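Local coordinates for protein probable tRNA pseudouridine synthase D (Methanosarcina mazei, PDB 1Z2Z) that probably converts uridine-13 of transfer RNA to pseudouridine, as a member of the TruD family of pseudouridine synthases, at residues Y15-T20 against L426-K431; Y49-L54 against K116-S121; K77-A82 against Q93-F98. All coordinates share one frame; numbering follows the deposited sequence.

Interaction 1 of 3, residues Y15-T20 against L426-K431; sequences YSTDTT and LREYMK
Arg427 opens the contact by laying a face of its guanidinium against the Tyr15 ring. The two planes are only 12° apart, and Arg427 NH1 comes within 3.3 Å of Tyr15 CE1. Arg427 NH1 pairs with Glu7 and Arg427 NH2 bonds Leu14 O; NH2 also forms a salt bridge with Glu428 OE1. Glu428 follows. Its chain bends at CB-CG (chi2 -61°), which carries the carboxylate to the loop backbone. Glu428 OE2 accepts from Thr17 N at 3.2 Å, nearly along the C-O bond. It also accepts from Thr17 OG1 at 3.3 Å, on the anti side and somewhat above the carboxylate plane. Two bonds from one residue thus grip a single oxygen. Lys431 has just left the helix, with a positive phi. Its aliphatic part runs across the Tyr15 ring on the side turned away from Arg427. Lys431 CG lies 3.4 Å from the centroid of the Tyr15 ring, a CH-pi contact over the face. The last bond then turns (chi4 69°) and drops the ammonium into the loop. Lys431 NZ donates to Thr17 OG1 at 2.7 Å, to Thr19 OG1 at 2.6 Å and to the helix carbonyl Glu428 O at 2.8 Å. A weaker bond goes to Thr19 O. Thr19 OG1 is also hydrogen-bonded to Thr156 of helix 146-163. Loop 15-20 is thus fastened to the C-terminal end of helix 423-430. With a methionine in place of Lys431, the two threonine hydroxyls and Glu428 O would probably be left without the charged donor they share. Thr17 OG1 accepts from the ammonium and donates to the carboxylate, so a relay links the two charges. The buried ammonium is likely to be steadied by this nearby carboxylate and by the carbonyl end of the helix.

Interaction 2 of 3, residues Y49-L54 against K116-S121; sequences YLIVEL and KVLGRS
Leu50 and Arg120 meet at about a right angle, with Leu50 CD2 against Arg120 NH2 and 3.7 Å from Arg120 CG. The Arg120 chain bends at chi3 (66°), which folds the guanidinium back over the neighbouring strand. One face then lies above the Tyr49-Leu50 peptide, with Tyr49 O over its centre. Its nitrogens bond outside the pair, to the carbonyls of Gly47 and Thr100. Val117 is on the same face of the sheet. Its CG1 approaches Leu50 CD1 at 4.2 Å, again crosswise, and Ile105 of helix 102-105 packs on both residues. Between these pairs the antiparallel ladder is broken by a classic beta bulge, in which Leu118 and Gly119 both face Ile51. Ile51 O accepts from Leu118 N at 2.6 Å and from Gly119 N at 3.1 Å. Gly119 O accepts from Ile51 N at 2.7 Å. The backbone of Gly119 (phi 159°) would press a CB against the preceding carbonyl oxygen. On the face of Ile51 and Glu53, Leu118 CD1 reaches Ile51 CG2 and lies 3.9 Å from Glu53 CB. Glu53 and Lys116 run side by side in the same direction, both extended. Their salt bridge is long, with Glu53 OE1 3.8 Å from Lys116 NZ. In the backbone of the same pair, Glu53 N donates almost straight to Lys116 O.

Interaction 3 of 3, residues K77-A82 against Q93-F98; sequences KRISVA and QKISIF
The beta hairpin of strands 79-81 and 90-98 is joined here by a short antiparallel ladder, in which Ser80 and Ser96 form the hydrogen-bonded pair. Ser80 N donates to Ser96 O and Ser96 N to Ser80 O, both at 3.2 Å. Phe98 N adds a bond to Arg78 O at 3.0 Å, where the 3-10 turn leads into the strand. A water donates to Arg78 O and is also hydrogen-bonded to Ser96 OG. The two serine hydroxyls lie on one face, 3.5 Å apart from Ser80 OG to Ser96 OG. Ser80 OG is hydrogen-bonded to Val125 O and Ser96 OG to Val125 N. On the other face Val81 CG1 rests 3.7 Å from Ile95 CG2. Ile79 CD1 touches both Ile95 CD1 and Ile97 CG1, and helix 61-72 closes over this side. At the open end of the hairpin, Arg78 runs beside Phe98 and sets NH1 over the ring face, with the planes 33° apart. The loop after Ala82 carries Asp86, the predicted nucleophile, whose side chain is about 9 Å from that of Gln93. This hairpin and its aspartate-bearing loop are consistent with the pseudouridine synthase core, where an aspartate is the nucleophile.

In the fold
From the N terminus, the loop at 15-20 meets the far end of the chain. Interaction 1 closes over 405 residues, bringing helix 423-430 back beside the loop between helix 5-8 and strand 33-39. Interaction 2 is nested within that span and joins strands 49-57 and 113-121. Interaction 3 is nested again inside interaction 2, as a hairpin with ten residues between its segments. None of them cross. Interactions 2 and 3 touch, because strands 49-57 and 90-98 are neighbours: Leu50 N lies 2.8 Å from Ile97 O. Together they place four strands of one mixed sheet. Interaction 1 stands apart, its centre about 40 Å from that of interaction 2.

Interaction 1 of 3, residues Y15-T20 against L426-K431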
loop_
_atom_site.group_PDB
_atom_site.type_symbol
_atom_site.label_atom_id
_atom_site.label_comp_id
_atom_site.label_asym_id
_atom_site.label_seq_id
_atom_site.Cartn_x
_atom_site.Cartn_y
_atom_site.Cartn_z
ATOM N N TYR A 15 -6.722 15.556 5.191
ATOM C CA TYR A 15 -6.547 14.699 6.358
ATOM C C TYR A 15 -7.867 14.558 7.116
ATOM O O TYR A 15 -8.519 15.560 7.416
ATOM C CB TYR A 15 -5.511 15.322 7.298
ATOM C CG TYR A 15 -4.137 15.540 6.696
ATOM C CD1 TYR A 15 -3.188 14.520 6.695
ATOM C CD2 TYR A 15 -3.767 16.778 6.165
ATOM C CE1 TYR A 15 -1.900 14.729 6.191
ATOM C CE2 TYR A 15 -2.477 16.995 5.657
ATOM C CZ TYR A 15 -1.553 15.967 5.677
ATOM O OH TYR A 15 -0.283 16.159 5.189
ATOM N N SER A 16 -8.254 13.327 7.443
ATOM C CA SER A 16 -9.501 13.105 8.178
ATOM C C SER A 16 -9.437 13.821 9.535
ATOM O O SER A 16 -10.465 14.142 10.142
ATOM C CB SER A 16 -9.740 11.608 8.393
ATOM O OG SER A 16 -9.144 11.155 9.595
ATOM N N THR A 17 -8.222 14.074 10.006
ATOM C CA THR A 17 -8.027 14.756 11.277
ATOM C C THR A 17 -7.630 16.211 11.018
ATOM O O THR A 17 -6.911 16.501 10.062
ATOM C CB THR A 17 -6.911 14.085 12.088
ATOM O OG1 THR A 17 -5.678 14.205 11.370
ATOM C CG2 THR A 17 -7.221 12.610 12.317
ATOM N N ASP A 18 -8.096 17.123 11.867
ATOM C CA ASP A 18 -7.772 18.544 11.714
ATOM C C ASP A 18 -6.630 18.967 12.649
ATOM O O ASP A 18 -6.381 20.158 12.839
ATOM C CB ASP A 18 -9.002 19.395 12.014
ATOM C CG ASP A 18 -9.544 19.141 13.399
ATOM O OD1 ASP A 18 -10.668 18.596 13.509
ATOM O OD2 ASP A 18 -8.834 19.472 14.377
ATOM N N THR A 19 -5.954 17.987 13.241
ATOM C CA THR A 19 -4.843 18.264 14.138
ATOM C C THR A 19 -3.650 18.754 13.339
ATOM O O THR A 19 -3.588 18.585 12.118
ATOM C CB THR A 19 -4.413 17.012 14.909
ATOM O OG1 THR A 19 -4.334 15.898 14.005
ATOM C CG2 THR A 19 -5.399 16.712 16.017
ATOM N N THR A 20 -2.692 19.353 14.035
ATOM C CA THR A 20 -1.511 19.884 13.380
ATOM C C THR A 20 -0.494 18.792 13.095
ATOM O O THR A 20 -0.370 17.827 13.850
ATOM C CB THR A 20 -0.878 21.023 14.223
ATOM O OG1 THR A 20 0.334 21.468 13.609
ATOM C CG2 THR A 20 -0.598 20.547 15.622
ATOM N N LEU A 426 0.412 6.601 9.894
ATOM C CA LEU A 426 1.353 7.666 10.207
ATOM C C LEU A 426 1.009 9.013 9.595
ATOM O O LEU A 426 1.157 10.041 10.245
ATOM C CB LEU A 426 2.749 7.249 9.763
ATOM C CG LEU A 426 3.359 6.103 10.567
ATOM C CD1 LEU A 426 4.725 5.785 9.989
ATOM C CD2 LEU A 426 3.474 6.478 12.041
ATOM N N ARG A 427 0.555 9.005 8.348
ATOM C CA ARG A 427 0.195 10.240 7.664
ATOM C C ARG A 427 -0.748 11.137 8.495
ATOM O O ARG A 427 -0.575 12.351 8.533
ATOM C CB ARG A 427 -0.442 9.910 6.315
ATOM C CG ARG A 427 -0.573 11.101 5.386
ATOM C CD ARG A 427 -1.247 10.708 4.071
ATOM N NE ARG A 427 -2.680 10.973 4.106
ATOM C CZ ARG A 427 -3.238 12.134 3.776
ATOM N NH1 ARG A 427 -2.495 13.153 3.370
ATOM N NH2 ARG A 427 -4.547 12.283 3.875
ATOM N N GLU A 428 -1.740 10.556 9.167
ATOM C CA GLU A 428 -2.656 11.366 9.967
ATOM C C GLU A 428 -1.978 11.910 11.226
ATOM O O GLU A 428 -2.452 12.876 11.827
ATOM C CB GLU A 428 -3.908 10.565 10.363
ATOM C CG GLU A 428 -4.751 10.058 9.187
ATOM C CD GLU A 428 -5.304 11.170 8.298
ATOM O OE1 GLU A 428 -5.123 11.069 7.056
ATOM O OE2 GLU A 428 -5.919 12.134 8.826
ATOM N N TYR A 429 -0.873 11.282 11.624
ATOM C CA TYR A 429 -0.130 11.717 12.804
ATOM C C TYR A 429 0.999 12.675 12.497
ATOM O O TYR A 429 1.301 13.550 13.305
ATOM C CB TYR A 429 0.474 10.536 13.553
ATOM C CG TYR A 429 -0.498 9.844 14.452
ATOM C CD1 TYR A 429 -1.377 8.898 13.947
ATOM C CD2 TYR A 429 -0.553 10.144 15.815
ATOM C CE1 TYR A 429 -2.283 8.264 14.770
ATOM C CE2 TYR A 429 -1.470 9.512 16.651
ATOM C CZ TYR A 429 -2.328 8.572 16.115
ATOM O OH TYR A 429 -3.248 7.938 16.907
HETATM N N MSE A 430 1.636 12.511 11.345
HETATM C CA MSE A 430 2.749 13.376 10.995
HETATM C C MSE A 430 2.384 14.430 9.986
HETATM O O MSE A 430 2.989 15.500 9.956
HETATM C CB MSE A 430 3.910 12.565 10.434
HETATM C CG MSE A 430 4.636 11.714 11.444
HETATM SE SE MSE A 430 5.794 10.470 10.521
HETATM C CE MSE A 430 7.377 11.583 10.386
ATOM N N LYS A 431 1.404 14.122 9.149
ATOM C CA LYS A 431 0.969 15.049 8.105
ATOM C C LYS A 431 2.170 15.744 7.473
ATOM O O LYS A 431 2.279 16.964 7.528
ATOM C CB LYS A 431 0.004 16.102 8.676
ATOM C CG LYS A 431 -1.296 15.531 9.248
ATOM C CD LYS A 431 -2.319 16.619 9.535
ATOM C CE LYS A 431 -3.572 16.062 10.185
ATOM N NZ LYS A 431 -3.365 15.564 11.581
#

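Interaction 2 of 3, residues Y49-L54 against K116-S121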
loop_
_atom_site.group_PDB
_atom_site.type_symbol
_atom_site.label_atom_id
_atom_site.label_comp_id
_atom_site.label_asym_id
_atom_site.label_seq_id
_atom_site.Cartn_x
_atom_site.Cartn_y
_atom_site.Cartn_z
ATOM N N TYR A 49 9.192 -29.688 7.097
ATOM C CA TYR A 49 9.421 -28.251 7.111
ATOM C C TYR A 49 9.698 -27.775 8.544
ATOM O O TYR A 49 8.919 -28.027 9.472
ATOM C CB TYR A 49 8.198 -27.531 6.513
ATOM C CG TYR A 49 8.173 -27.495 4.992
ATOM C CD1 TYR A 49 9.102 -26.736 4.293
ATOM C CD2 TYR A 49 7.235 -28.226 4.252
ATOM C CE1 TYR A 49 9.112 -26.701 2.904
ATOM C CE2 TYR A 49 7.237 -28.194 2.846
ATOM C CZ TYR A 49 8.182 -27.431 2.184
ATOM O OH TYR A 49 8.257 -27.385 0.805
ATOM N N LEU A 50 10.832 -27.105 8.720
ATOM C CA LEU A 50 11.228 -26.605 10.032
ATOM C C LEU A 50 10.733 -25.172 10.133
ATOM O O LEU A 50 11.025 -24.356 9.264
ATOM C CB LEU A 50 12.757 -26.678 10.171
ATOM C CG LEU A 50 13.355 -26.582 11.578
ATOM C CD1 LEU A 50 13.139 -25.199 12.088
ATOM C CD2 LEU A 50 12.720 -27.597 12.509
ATOM N N ILE A 51 9.981 -24.866 11.180
ATOM C CA ILE A 51 9.442 -23.516 11.326
ATOM C C ILE A 51 10.163 -22.694 12.386
ATOM O O ILE A 51 10.152 -23.015 13.589
ATOM C CB ILE A 51 7.933 -23.513 11.674
ATOM C CG1 ILE A 51 7.168 -24.572 10.859
ATOM C CG2 ILE A 51 7.396 -22.129 11.415
ATOM C CD1 ILE A 51 7.361 -24.491 9.343
ATOM N N VAL A 52 10.733 -21.591 11.925
ATOM C CA VAL A 52 11.524 -20.711 12.764
ATOM C C VAL A 52 11.057 -19.273 12.845
ATOM O O VAL A 52 10.554 -18.713 11.874
ATOM C CB VAL A 52 12.974 -20.692 12.248
ATOM C CG1 VAL A 52 13.885 -20.072 13.282
ATOM C CG2 VAL A 52 13.420 -22.101 11.901
ATOM N N GLU A 53 11.250 -18.673 14.011
ATOM C CA GLU A 53 10.893 -17.277 14.218
ATOM C C GLU A 53 12.146 -16.498 13.861
ATOM O O GLU A 53 13.190 -16.678 14.480
ATOM C CB GLU A 53 10.538 -17.022 15.670
ATOM C CG GLU A 53 10.126 -15.607 15.931
ATOM C CD GLU A 53 9.994 -15.324 17.407
ATOM O OE1 GLU A 53 10.900 -14.668 17.963
ATOM O OE2 GLU A 53 8.994 -15.776 18.012
ATOM N N LEU A 54 12.035 -15.656 12.847
ATOM C CA LEU A 54 13.136 -14.853 12.366
ATOM C C LEU A 54 13.092 -13.441 12.942
ATOM O O LEU A 54 12.068 -12.765 12.867
ATOM C CB LEU A 54 13.074 -14.797 10.840
ATOM C CG LEU A 54 13.989 -13.833 10.081
ATOM C CD1 LEU A 54 15.439 -14.091 10.468
ATOM C CD2 LEU A 54 13.774 -14.023 8.566
ATOM N N LYS A 116 14.931 -18.755 16.133
ATOM C CA LYS A 116 14.339 -19.553 17.202
ATOM C C LYS A 116 13.329 -20.545 16.620
ATOM O O LYS A 116 12.393 -20.173 15.917
ATOM C CB LYS A 116 13.647 -18.632 18.223
ATOM C CG LYS A 116 14.480 -17.410 18.646
ATOM C CD LYS A 116 13.718 -16.463 19.593
ATOM C CE LYS A 116 14.475 -15.150 19.853
ATOM N NZ LYS A 116 13.603 -14.147 20.555
ATOM N N VAL A 117 13.521 -21.818 16.911
ATOM C CA VAL A 117 12.623 -22.833 16.392
ATOM C C VAL A 117 11.220 -22.669 16.981
ATOM O O VAL A 117 11.056 -22.294 18.145
ATOM C CB VAL A 117 13.175 -24.246 16.712
ATOM C CG1 VAL A 117 12.274 -25.310 16.158
ATOM C CG2 VAL A 117 14.572 -24.389 16.128
ATOM N N LEU A 118 10.205 -22.909 16.157
ATOM C CA LEU A 118 8.831 -22.848 16.623
ATOM C C LEU A 118 8.301 -24.285 16.530
ATOM O O LEU A 118 7.551 -24.727 17.390
ATOM C CB LEU A 118 7.993 -21.862 15.781
ATOM C CG LEU A 118 8.365 -20.368 15.914
ATOM C CD1 LEU A 118 7.615 -19.549 14.887
ATOM C CD2 LEU A 118 8.085 -19.859 17.311
ATOM N N GLY A 119 8.723 -25.032 15.514
ATOM C CA GLY A 119 8.256 -26.402 15.411
ATOM C C GLY A 119 8.395 -26.923 14.006
ATOM O O GLY A 119 9.267 -26.471 13.268
ATOM N N ARG A 120 7.547 -27.872 13.622
ATOM C CA ARG A 120 7.620 -28.408 12.262
ATOM C C ARG A 120 6.226 -28.508 11.650
ATOM O O ARG A 120 5.221 -28.367 12.340
ATOM C CB ARG A 120 8.308 -29.789 12.259
ATOM C CG ARG A 120 9.761 -29.796 12.802
ATOM C CD ARG A 120 10.461 -31.154 12.608
ATOM N NE ARG A 120 10.674 -31.448 11.201
ATOM C CZ ARG A 120 11.667 -30.951 10.473
ATOM N NH1 ARG A 120 11.768 -31.258 9.183
ATOM N NH2 ARG A 120 12.573 -30.163 11.029
ATOM N N SER A 121 6.171 -28.730 10.348
ATOM C CA SER A 121 4.900 -28.845 9.648
ATOM C C SER A 121 5.084 -29.423 8.251
ATOM O O SER A 121 6.119 -29.230 7.607
ATOM C CB SER A 121 4.209 -27.485 9.529
ATOM O OG SER A 121 3.245 -27.530 8.490
#

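Interaction 3 of 3, residues K77-A82 against Q93-F98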
loop_
_atom_site.group_PDB
_atom_site.type_symbol
_atom_site.label_atom_id
_atom_site.label_comp_id
_atom_site.label_asym_id
_atom_site.label_seq_id
_atom_site.Cartn_x
_atom_site.Cartn_y
_atom_site.Cartn_z
ATOM N N LYS A 77 14.032 -20.957 -2.688
ATOM C CA LYS A 77 12.631 -21.335 -2.535
ATOM C C LYS A 77 12.369 -22.101 -1.246
ATOM O O LYS A 77 11.311 -21.960 -0.640
ATOM C CB LYS A 77 12.178 -22.212 -3.714
ATOM C CG LYS A 77 10.731 -22.706 -3.609
ATOM C CD LYS A 77 9.749 -21.558 -3.810
ATOM C CE LYS A 77 8.339 -21.917 -3.353
ATOM N NZ LYS A 77 7.911 -23.262 -3.841
ATOM N N ARG A 78 13.324 -22.924 -0.825
ATOM C CA ARG A 78 13.145 -23.733 0.387
ATOM C C ARG A 78 12.985 -22.891 1.624
ATOM O O ARG A 78 12.682 -23.414 2.689
ATOM C CB ARG A 78 14.326 -24.671 0.591
ATOM C CG ARG A 78 15.006 -25.099 -0.682
ATOM C CD ARG A 78 14.022 -25.652 -1.694
ATOM N NE ARG A 78 13.111 -26.626 -1.121
ATOM C CZ ARG A 78 12.590 -27.623 -1.817
ATOM N NH1 ARG A 78 11.757 -28.482 -1.234
ATOM N NH2 ARG A 78 12.924 -27.769 -3.092
ATOM N N ILE A 79 13.233 -21.596 1.506
ATOM C CA ILE A 79 13.047 -20.731 2.659
ATOM C C ILE A 79 12.013 -19.658 2.287
ATOM O O ILE A 79 12.272 -18.817 1.423
ATOM C CB ILE A 79 14.422 -20.103 3.152
ATOM C CG1 ILE A 79 14.183 -18.742 3.803
ATOM C CG2 ILE A 79 15.444 -20.028 2.029
ATOM C CD1 ILE A 79 14.048 -18.821 5.279
ATOM N N SER A 80 10.826 -19.719 2.896
ATOM C CA SER A 80 9.793 -18.730 2.586
ATOM C C SER A 80 9.198 -17.983 3.758
ATOM O O SER A 80 9.176 -18.449 4.897
ATOM C CB SER A 80 8.649 -19.313 1.705
ATOM O OG SER A 80 7.841 -20.280 2.343
ATOM N N VAL A 81 8.730 -16.788 3.442
ATOM C CA VAL A 81 8.149 -15.906 4.420
ATOM C C VAL A 81 6.647 -15.726 4.161
ATOM O O VAL A 81 6.148 -16.000 3.057
ATOM C CB VAL A 81 8.887 -14.556 4.359
ATOM C CG1 VAL A 81 10.328 -14.754 4.743
ATOM C CG2 VAL A 81 8.834 -13.984 2.943
ATOM N N ALA A 82 5.936 -15.290 5.196
ATOM C CA ALA A 82 4.506 -15.040 5.107
ATOM C C ALA A 82 4.307 -13.648 4.516
ATOM O O ALA A 82 3.339 -13.397 3.795
ATOM C CB ALA A 82 3.887 -15.121 6.485
ATOM N N GLN A 93 9.274 -12.364 12.632
ATOM C CA GLN A 93 8.276 -13.014 11.780
ATOM C C GLN A 93 8.488 -14.518 11.742
ATOM O O GLN A 93 9.536 -15.014 12.151
ATOM C CB GLN A 93 8.364 -12.509 10.350
ATOM C CG GLN A 93 9.579 -13.019 9.618
ATOM C CD GLN A 93 9.778 -12.318 8.305
ATOM O OE1 GLN A 93 10.833 -11.733 8.039
ATOM N NE2 GLN A 93 8.757 -12.357 7.476
ATOM N N LYS A 94 7.495 -15.248 11.235
ATOM C CA LYS A 94 7.610 -16.695 11.146
ATOM C C LYS A 94 8.061 -17.085 9.731
ATOM O O LYS A 94 7.662 -16.462 8.754
ATOM C CB LYS A 94 6.270 -17.341 11.501
ATOM C CG LYS A 94 6.164 -18.819 11.148
ATOM C CD LYS A 94 4.846 -19.426 11.628
ATOM C CE LYS A 94 4.762 -19.414 13.144
ATOM N NZ LYS A 94 3.539 -20.069 13.709
ATOM N N ILE A 95 8.934 -18.079 9.629
ATOM C CA ILE A 95 9.403 -18.532 8.332
ATOM C C ILE A 95 9.465 -20.050 8.322
ATOM O O ILE A 95 9.302 -20.706 9.361
ATOM C CB ILE A 95 10.814 -17.989 7.983
ATOM C CG1 ILE A 95 11.857 -18.537 8.958
ATOM C CG2 ILE A 95 10.809 -16.468 7.979
ATOM C CD1 ILE A 95 13.317 -18.370 8.446
ATOM N N SER A 96 9.676 -20.624 7.152
ATOM C CA SER A 96 9.781 -22.070 7.082
ATOM C C SER A 96 11.028 -22.420 6.297
ATOM O O SER A 96 11.422 -21.703 5.370
ATOM C CB SER A 96 8.548 -22.690 6.420
ATOM O OG SER A 96 8.543 -22.425 5.030
ATOM N N ILE A 97 11.647 -23.526 6.688
ATOM C CA ILE A 97 12.863 -24.000 6.049
ATOM C C ILE A 97 12.715 -25.473 5.764
ATOM O O ILE A 97 12.481 -26.275 6.673
ATOM C CB ILE A 97 14.086 -23.811 6.961
ATOM C CG1 ILE A 97 14.168 -22.354 7.448
ATOM C CG2 ILE A 97 15.337 -24.205 6.200
ATOM C CD1 ILE A 97 15.319 -22.081 8.395
ATOM N N PHE A 98 12.867 -25.826 4.497
ATOM C CA PHE A 98 12.711 -27.203 4.075
ATOM C C PHE A 98 13.858 -28.114 4.443
ATOM O O PHE A 98 15.042 -27.777 4.291
ATOM C CB PHE A 98 12.485 -27.266 2.557
ATOM C CG PHE A 98 12.494 -28.661 1.989
ATOM C CD1 PHE A 98 13.452 -29.042 1.069
ATOM C CD2 PHE A 98 11.532 -29.591 2.365
ATOM C CE1 PHE A 98 13.444 -30.335 0.517
ATOM C CE2 PHE A 98 11.522 -30.884 1.816
ATOM C CZ PHE A 98 12.475 -31.253 0.899
HETATM O O HOH W 1 10.003 -23.563 3.231
#